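Local coordinates for sulfide-quinone reductase (Aquifex aeolicus, PDB 3HYW), which catalyses the FAD-dependent oxidation of hydrogen sulfide to polysulfur and passes the electrons to a quinone, at residues P64-K68 with F69-F73; F184-E188 with P189-H193; A225-D229 with K230-E234. All coordinates share one frame; numbering follows the deposited sequence.

Overall arrangement
The three contacts are local turns that follow one another along the chain, all inside the pyridine nucleotide-disulphide oxidoreductase range. Interaction 1 leads into strand 71-74 at the edge of the parallel sheet, next to strand 29-33 and then 4-8, the strands that lead into FAD-binding residues. Interactions 2 and 3 lie on the opposite side of the chain's centre, their centres about 42 and 46 Å from that of interaction 1. Interaction 2 leaves strand 182-185 of the mixed sheet; interaction 3 is a hairpin of the three-stranded antiparallel sheet. Their centres are about 17 Å apart, and Ile185 CD1 packs on Tyr233 CD1 at 4.1 Å. Interaction 1 thus belongs to the FAD-binding sheet, while 2 and 3 shape the neighbouring mixed and antiparallel sheets.

Interaction 1 of 3, residues P64-K68 with F69-F73; sequences PLLPK and FNIEF
Leu66 O collects two backbone N-H groups from the residues that follow it, Phe69 N at 3.0 Å and Ile71 N also at 3.0 Å. They approach from opposite faces of its carbonyl plane, so this one oxygen ties both the 3-10 turn and the chain that leaves it. A third backbone bond, Asn70 N to Pro67 O at 2.9 Å, rises steeply above that carbonyl's plane, and a water that donates to Pro67 O also accepts a weak bond from Asn70 ND2. These bonds hold the bend through which the 3-10 segment passes into strand 71-74, an outermost strand of the FAD-binding parallel sheet, with Asn70 at the bend in a left-handed backbone conformation (phi 52°, psi 40°). The apolar contacts begin at Leu65, whose CD1 sits 3.7 Å from Phe69 CE2; its CG stands opposite the backbone N (chi1 178°), which swings the branch toward the ring. Tyr19 of helix 12-24 meets the same ring edge-to-face. An alanine in place of Phe69 would probably leave Leu65 CD1 and the Tyr19 ring without their shared partner and open a gap between turn and helix. Further on, Leu66 CB packs against Ile71 CB at 4.0 Å, and Leu66 CD1 reaches Phe73 CD2 at 3.7 Å. The Phe73 side chain also touches Ser34, an FAD-binding residue.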
# COMPACT_ATOMS: atom_id res chain seq x y z
N PRO A 64 32.93 32.29 25.09
CA PRO A 64 33.13 32.15 26.54
C PRO A 64 33.10 30.70 27.03
O PRO A 64 33.47 30.43 28.17
CB PRO A 64 31.95 32.93 27.14
CG PRO A 64 30.90 32.93 26.09
CD PRO A 64 31.55 32.67 24.75
N LEU A 65 32.69 29.78 26.16
CA LEU A 65 32.51 28.39 26.54
C LEU A 65 33.76 27.52 26.32
O LEU A 65 34.20 26.84 27.24
CB LEU A 65 31.32 27.79 25.78
CG LEU A 65 31.02 26.31 26.04
CD1 LEU A 65 30.47 26.11 27.44
CD2 LEU A 65 30.07 25.81 24.99
N LEU A 66 34.31 27.56 25.11
CA LEU A 66 35.39 26.63 24.73
C LEU A 66 36.70 26.69 25.56
O LEU A 66 37.30 25.64 25.79
CB LEU A 66 35.65 26.67 23.22
CG LEU A 66 34.43 26.34 22.34
CD1 LEU A 66 34.79 26.39 20.86
CD2 LEU A 66 33.83 24.99 22.70
N PRO A 67 37.13 27.89 26.01
CA PRO A 67 38.29 27.99 26.92
C PRO A 67 38.14 27.19 28.23
O PRO A 67 39.14 26.72 28.77
CB PRO A 67 38.37 29.49 27.23
CG PRO A 67 37.75 30.13 26.04
CD PRO A 67 36.62 29.23 25.66
N LYS A 68 36.91 27.05 28.71
CA LYS A 68 36.62 26.24 29.90
C LYS A 68 37.02 24.77 29.71
O LYS A 68 37.24 24.05 30.68
CB LYS A 68 35.14 26.34 30.27
CG LYS A 68 34.72 27.74 30.70
CD LYS A 68 33.26 27.81 31.08
CE LYS A 68 32.94 29.16 31.71
NZ LYS A 68 31.56 29.21 32.26
N PHE A 69 37.12 24.36 28.45
CA PHE A 69 37.52 23.00 28.09
C PHE A 69 38.91 22.98 27.46
O PHE A 69 39.28 22.03 26.77
CB PHE A 69 36.46 22.36 27.18
CG PHE A 69 35.06 22.49 27.71
CD1 PHE A 69 34.76 22.10 29.02
CD2 PHE A 69 34.05 23.01 26.92
CE1 PHE A 69 33.46 22.24 29.53
CE2 PHE A 69 32.75 23.14 27.41
CZ PHE A 69 32.46 22.76 28.72
N ASN A 70 39.68 24.04 27.73
CA ASN A 70 41.02 24.24 27.16
C ASN A 70 41.05 24.12 25.62
O ASN A 70 41.98 23.54 25.05
CB ASN A 70 42.06 23.33 27.83
CG ASN A 70 42.17 23.59 29.33
OD1 ASN A 70 42.42 22.67 30.12
ND2 ASN A 70 41.99 24.84 29.73
N ILE A 71 40.03 24.67 24.98
CA ILE A 71 39.95 24.70 23.51
C ILE A 71 40.02 26.15 23.06
O ILE A 71 39.26 27.00 23.54
CB ILE A 71 38.67 24.00 22.99
CG1 ILE A 71 38.72 22.49 23.29
CG2 ILE A 71 38.47 24.24 21.47
CD1 ILE A 71 37.37 21.78 23.21
N GLU A 72 40.97 26.45 22.18
CA GLU A 72 41.11 27.80 21.64
C GLU A 72 40.07 28.01 20.54
O GLU A 72 39.96 27.20 19.63
CB GLU A 72 42.53 28.02 21.10
CG GLU A 72 42.76 29.40 20.49
CD GLU A 72 44.06 29.49 19.71
OE1 GLU A 72 44.55 28.44 19.22
OE2 GLU A 72 44.59 30.61 19.57
N PHE A 73 39.30 29.09 20.66
CA PHE A 73 38.29 29.43 19.66
C PHE A 73 38.73 30.63 18.83
O PHE A 73 39.07 31.68 19.37
CB PHE A 73 36.94 29.72 20.34
CG PHE A 73 35.82 30.00 19.37
CD1 PHE A 73 35.10 31.19 19.44
CD2 PHE A 73 35.46 29.06 18.40
CE1 PHE A 73 34.04 31.45 18.56
CE2 PHE A 73 34.42 29.31 17.51
CZ PHE A 73 33.71 30.50 17.59
O HOH W 1 41.81 27.84 28.30

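Interaction 2 of 3, residues F184-E188 with P189-H193; sequences FITSE and PYLGH
An ST turn following strand 182-185 starts this contact, and a type II beta turn from Tyr190 to His193 completes it, with Glu188 bridging the two. Glu188 CG lies 3.8 Å from His193 CB, and the two side chains run past each other in opposite directions, carboxylate and imidazole planes 74° apart. In the ST turn, Thr186 OG1 accepts from Glu188 N at 3.0 Å and donates a hydrogen bond to Glu188 OE1 at 2.7 Å, using the anti lone pair of that oxygen. The hydroxyl therefore fixes both the backbone and the carboxylate of the same residue. Tyr161 OH also bonds Glu188 OE1 and Phe194 N bonds Glu188 OE2, which holds the buried acid at both oxygens. Glu188 OE2 lies 3.1 Å from His193 N. His193 CG is trans to the backbone N (chi1 180°), which turns the imidazole away from Glu188: ND1 bonds to Gly195 N and NE2 to Glu302. Pro189 CD lies over one face of the His193 ring, 3.6 Å above its plane and toward the rim, with Tyr190 CE2 at its edge. Gly192 takes the positive phi (70°) of the beta turn. Leu191 CD1 comes within 4.4 Å of Phe184 CD2. Around them, Leu191 packs on Val206 and Phe210 of helix 202-212 and on Trp217 of strand 216-218, Phe184 meets Phe210 edge-to-face, and Thr186 rests on Ala150 of strand 146-150.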
# COMPACT_ATOMS: atom_id res chain seq x y z
N PHE A 184 3.59 18.48 -1.82
CA PHE A 184 4.97 18.12 -1.56
C PHE A 184 5.58 17.64 -2.87
O PHE A 184 5.04 16.75 -3.52
CB PHE A 184 5.02 17.01 -0.50
CG PHE A 184 6.38 16.77 0.07
CD1 PHE A 184 6.83 17.51 1.17
CD2 PHE A 184 7.21 15.80 -0.46
CE1 PHE A 184 8.10 17.29 1.70
CE2 PHE A 184 8.48 15.57 0.07
CZ PHE A 184 8.92 16.32 1.16
N ILE A 185 6.70 18.25 -3.27
CA ILE A 185 7.36 17.89 -4.54
C ILE A 185 8.81 17.50 -4.27
O ILE A 185 9.59 18.28 -3.73
CB ILE A 185 7.31 19.03 -5.59
CG1 ILE A 185 5.87 19.49 -5.82
CG2 ILE A 185 7.95 18.56 -6.91
CD1 ILE A 185 5.72 20.54 -6.92
N THR A 186 9.17 16.28 -4.65
CA THR A 186 10.50 15.77 -4.32
C THR A 186 11.24 15.09 -5.48
O THR A 186 10.62 14.51 -6.39
CB THR A 186 10.44 14.83 -3.08
OG1 THR A 186 11.76 14.37 -2.76
CG2 THR A 186 9.51 13.64 -3.33
N SER A 187 12.57 15.18 -5.43
CA SER A 187 13.47 14.45 -6.32
C SER A 187 13.53 12.96 -5.98
O SER A 187 13.92 12.14 -6.82
CB SER A 187 14.87 15.07 -6.25
OG SER A 187 15.22 15.41 -4.91
N GLU A 188 13.15 12.59 -4.75
CA GLU A 188 13.05 11.19 -4.36
C GLU A 188 12.17 10.44 -5.35
O GLU A 188 11.17 10.99 -5.83
CB GLU A 188 12.40 11.05 -2.98
CG GLU A 188 13.23 11.51 -1.81
CD GLU A 188 12.34 11.76 -0.62
OE1 GLU A 188 11.59 12.76 -0.64
OE2 GLU A 188 12.34 10.93 0.31
N PRO A 189 12.53 9.17 -5.66
CA PRO A 189 11.72 8.36 -6.57
C PRO A 189 10.35 8.05 -5.97
O PRO A 189 9.41 7.77 -6.71
CB PRO A 189 12.55 7.08 -6.72
CG PRO A 189 13.39 7.02 -5.48
CD PRO A 189 13.71 8.44 -5.16
N TYR A 190 10.26 8.08 -4.65
CA TYR A 190 8.99 7.89 -3.94
C TYR A 190 9.08 8.55 -2.58
O TYR A 190 10.18 8.86 -2.11
CB TYR A 190 8.65 6.40 -3.80
CG TYR A 190 9.77 5.57 -3.23
CD1 TYR A 190 9.98 5.51 -1.85
CD2 TYR A 190 10.61 4.83 -4.06
CE1 TYR A 190 11.01 4.75 -1.32
CE2 TYR A 190 11.65 4.06 -3.53
CZ TYR A 190 11.84 4.03 -2.16
OH TYR A 190 12.85 3.28 -1.61
N LEU A 191 7.94 8.77 -1.94
CA LEU A 191 7.91 9.38 -0.61
C LEU A 191 8.64 8.49 0.40
O LEU A 191 8.54 7.27 0.33
CB LEU A 191 6.46 9.55 -0.16
CG LEU A 191 5.72 10.88 -0.32
CD1 LEU A 191 6.15 11.69 -1.54
CD2 LEU A 191 4.23 10.62 -0.32
N GLY A 192 9.37 9.10 1.33
CA GLY A 192 10.04 8.33 2.37
C GLY A 192 11.21 7.51 1.87
O GLY A 192 11.59 6.52 2.51
N HIS A 193 11.77 7.90 0.72
CA HIS A 193 13.04 7.37 0.23
C HIS A 193 14.21 7.92 1.05
O HIS A 193 15.12 7.17 1.43
CB HIS A 193 13.23 7.71 -1.25
CG HIS A 193 14.51 7.20 -1.84
ND1 HIS A 193 15.70 7.89 -1.75
CD2 HIS A 193 14.77 6.09 -2.57
CE1 HIS A 193 16.64 7.22 -2.38
NE2 HIS A 193 16.11 6.12 -2.88

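Interaction 3 of 3, residues A225-D229 with K230-E234; sequences AIEPD and KVIYE
Ala225 and Ile232 form an antiparallel hydrogen-bonded pair, with Ile232 N giving a nearly straight bond to Ala225 O (2.8 Å, 173° at the hydrogen) and Ala225 N a longer one to Ile232 O (3.2 Å). Closer to the turn, Glu227 N donates to Lys230 O at 2.8 Å, almost in line with the C=O bond. Between these bonds, Ile226 and Val231 make a non-hydrogen-bonded pair: Ile226 CG1 and Val231 CG2 lie 4.1 Å apart, and the side chains run in parallel, both packing on Thr248 and Phe250 of strand 247-255. On the other face of the hairpin Ala225 CB meets Ile232 CB at 4.1 Å. Glu227 and Lys230 also run alongside each other. Lys230 starts with CG tucked over its own backbone (chi1 50°), and from there the extended chain brings Lys230 CE to 3.2 Å from Glu227 OE1. Lys230 NZ stays 4.2 Å from Glu227 OE1, longer than a salt bridge, and pairs instead with Glu242 on strand 240-244; the carboxylate of Glu227 probably still helps stabilise the lysine's positive charge. Glu227 OE2 meanwhile lies against the methyl Ile232 CD1. Through Val231 and Tyr233, strand 230-234 bonds onward to strand 240-244, making this a beta hairpin within a three-stranded antiparallel meander.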
# COMPACT_ATOMS: atom_id res chain seq x y z
N ALA A 225 12.41 25.52 -11.39
CA ALA A 225 12.21 26.93 -11.13
C ALA A 225 11.18 27.17 -10.06
O ALA A 225 10.16 26.47 -9.98
CB ALA A 225 11.82 27.68 -12.42
N ILE A 226 11.45 28.17 -9.23
CA ILE A 226 10.49 28.68 -8.28
C ILE A 226 10.30 30.16 -8.60
O ILE A 226 11.23 30.96 -8.50
CB ILE A 226 10.93 28.47 -6.82
CG1 ILE A 226 11.09 26.97 -6.54
CG2 ILE A 226 9.92 29.08 -5.86
CD1 ILE A 226 12.15 26.64 -5.53
N GLU A 227 9.08 30.50 -9.02
CA GLU A 227 8.71 31.87 -9.31
C GLU A 227 7.87 32.37 -8.13
O GLU A 227 7.50 31.58 -7.26
CB GLU A 227 7.94 31.93 -10.63
CG GLU A 227 8.79 31.53 -11.85
CD GLU A 227 8.05 31.63 -13.18
OE1 GLU A 227 6.99 32.29 -13.25
OE2 GLU A 227 8.55 31.05 -14.17
N PRO A 228 7.61 33.69 -8.06
CA PRO A 228 6.77 34.18 -6.95
C PRO A 228 5.36 33.58 -6.99
O PRO A 228 4.67 33.57 -5.97
CB PRO A 228 6.72 35.69 -7.20
CG PRO A 228 7.92 35.99 -8.04
CD PRO A 228 8.08 34.79 -8.92
N ASP A 229 5.00 33.06 -8.16
CA ASP A 229 3.65 32.69 -8.53
C ASP A 229 3.43 31.17 -8.53
O ASP A 229 2.30 30.69 -8.36
CB ASP A 229 3.39 33.23 -9.96
CG ASP A 229 1.93 33.19 -10.37
OD1 ASP A 229 1.09 32.66 -9.60
OD2 ASP A 229 1.61 33.69 -11.48
N LYS A 230 4.52 30.42 -8.72
CA LYS A 230 4.42 29.01 -9.06
C LYS A 230 5.74 28.25 -8.97
O LYS A 230 6.82 28.86 -8.93
CB LYS A 230 3.84 28.85 -10.49
CG LYS A 230 4.53 29.69 -11.55
CD LYS A 230 3.70 29.75 -12.82
CE LYS A 230 4.10 30.91 -13.71
NZ LYS A 230 3.46 30.83 -15.05
N VAL A 231 5.65 26.93 -8.94
CA VAL A 231 6.80 26.06 -9.05
C VAL A 231 6.72 25.34 -10.39
O VAL A 231 5.64 24.86 -10.79
CB VAL A 231 6.90 25.06 -7.86
CG1 VAL A 231 8.03 24.04 -8.07
CG2 VAL A 231 7.11 25.82 -6.56
N ILE A 232 7.85 25.31 -11.09
CA ILE A 232 7.96 24.60 -12.36
C ILE A 232 8.86 23.37 -12.17
O ILE A 232 10.00 23.48 -11.69
CB ILE A 232 8.51 25.51 -13.48
CG1 ILE A 232 7.65 26.78 -13.61
CG2 ILE A 232 8.59 24.75 -14.81
CD1 ILE A 232 8.25 27.85 -14.50
N TYR A 233 8.34 22.21 -12.53
CA TYR A 233 9.10 20.97 -12.44
C TYR A 233 9.08 20.22 -13.77
O TYR A 233 8.20 20.43 -14.60
CB TYR A 233 8.59 20.08 -11.29
CG TYR A 233 7.18 19.55 -11.45
CD1 TYR A 233 6.09 20.29 -10.99
CD2 TYR A 233 6.94 18.32 -12.05
CE1 TYR A 233 4.79 19.80 -11.13
CE2 TYR A 233 5.65 17.82 -12.19
CZ TYR A 233 4.58 18.57 -11.73
OH TYR A 233 3.30 18.08 -11.89
N GLU A 234 10.07 19.35 -13.95
CA GLU A 234 10.20 18.55 -15.15
C GLU A 234 10.09 17.07 -14.78
O GLU A 234 10.76 16.61 -13.84
CB GLU A 234 11.55 18.83 -15.79
CG GLU A 234 11.75 18.29 -17.19
CD GLU A 234 13.09 18.69 -17.78
OE1 GLU A 234 13.50 19.86 -17.62
OE2 GLU A 234 13.74 17.82 -18.41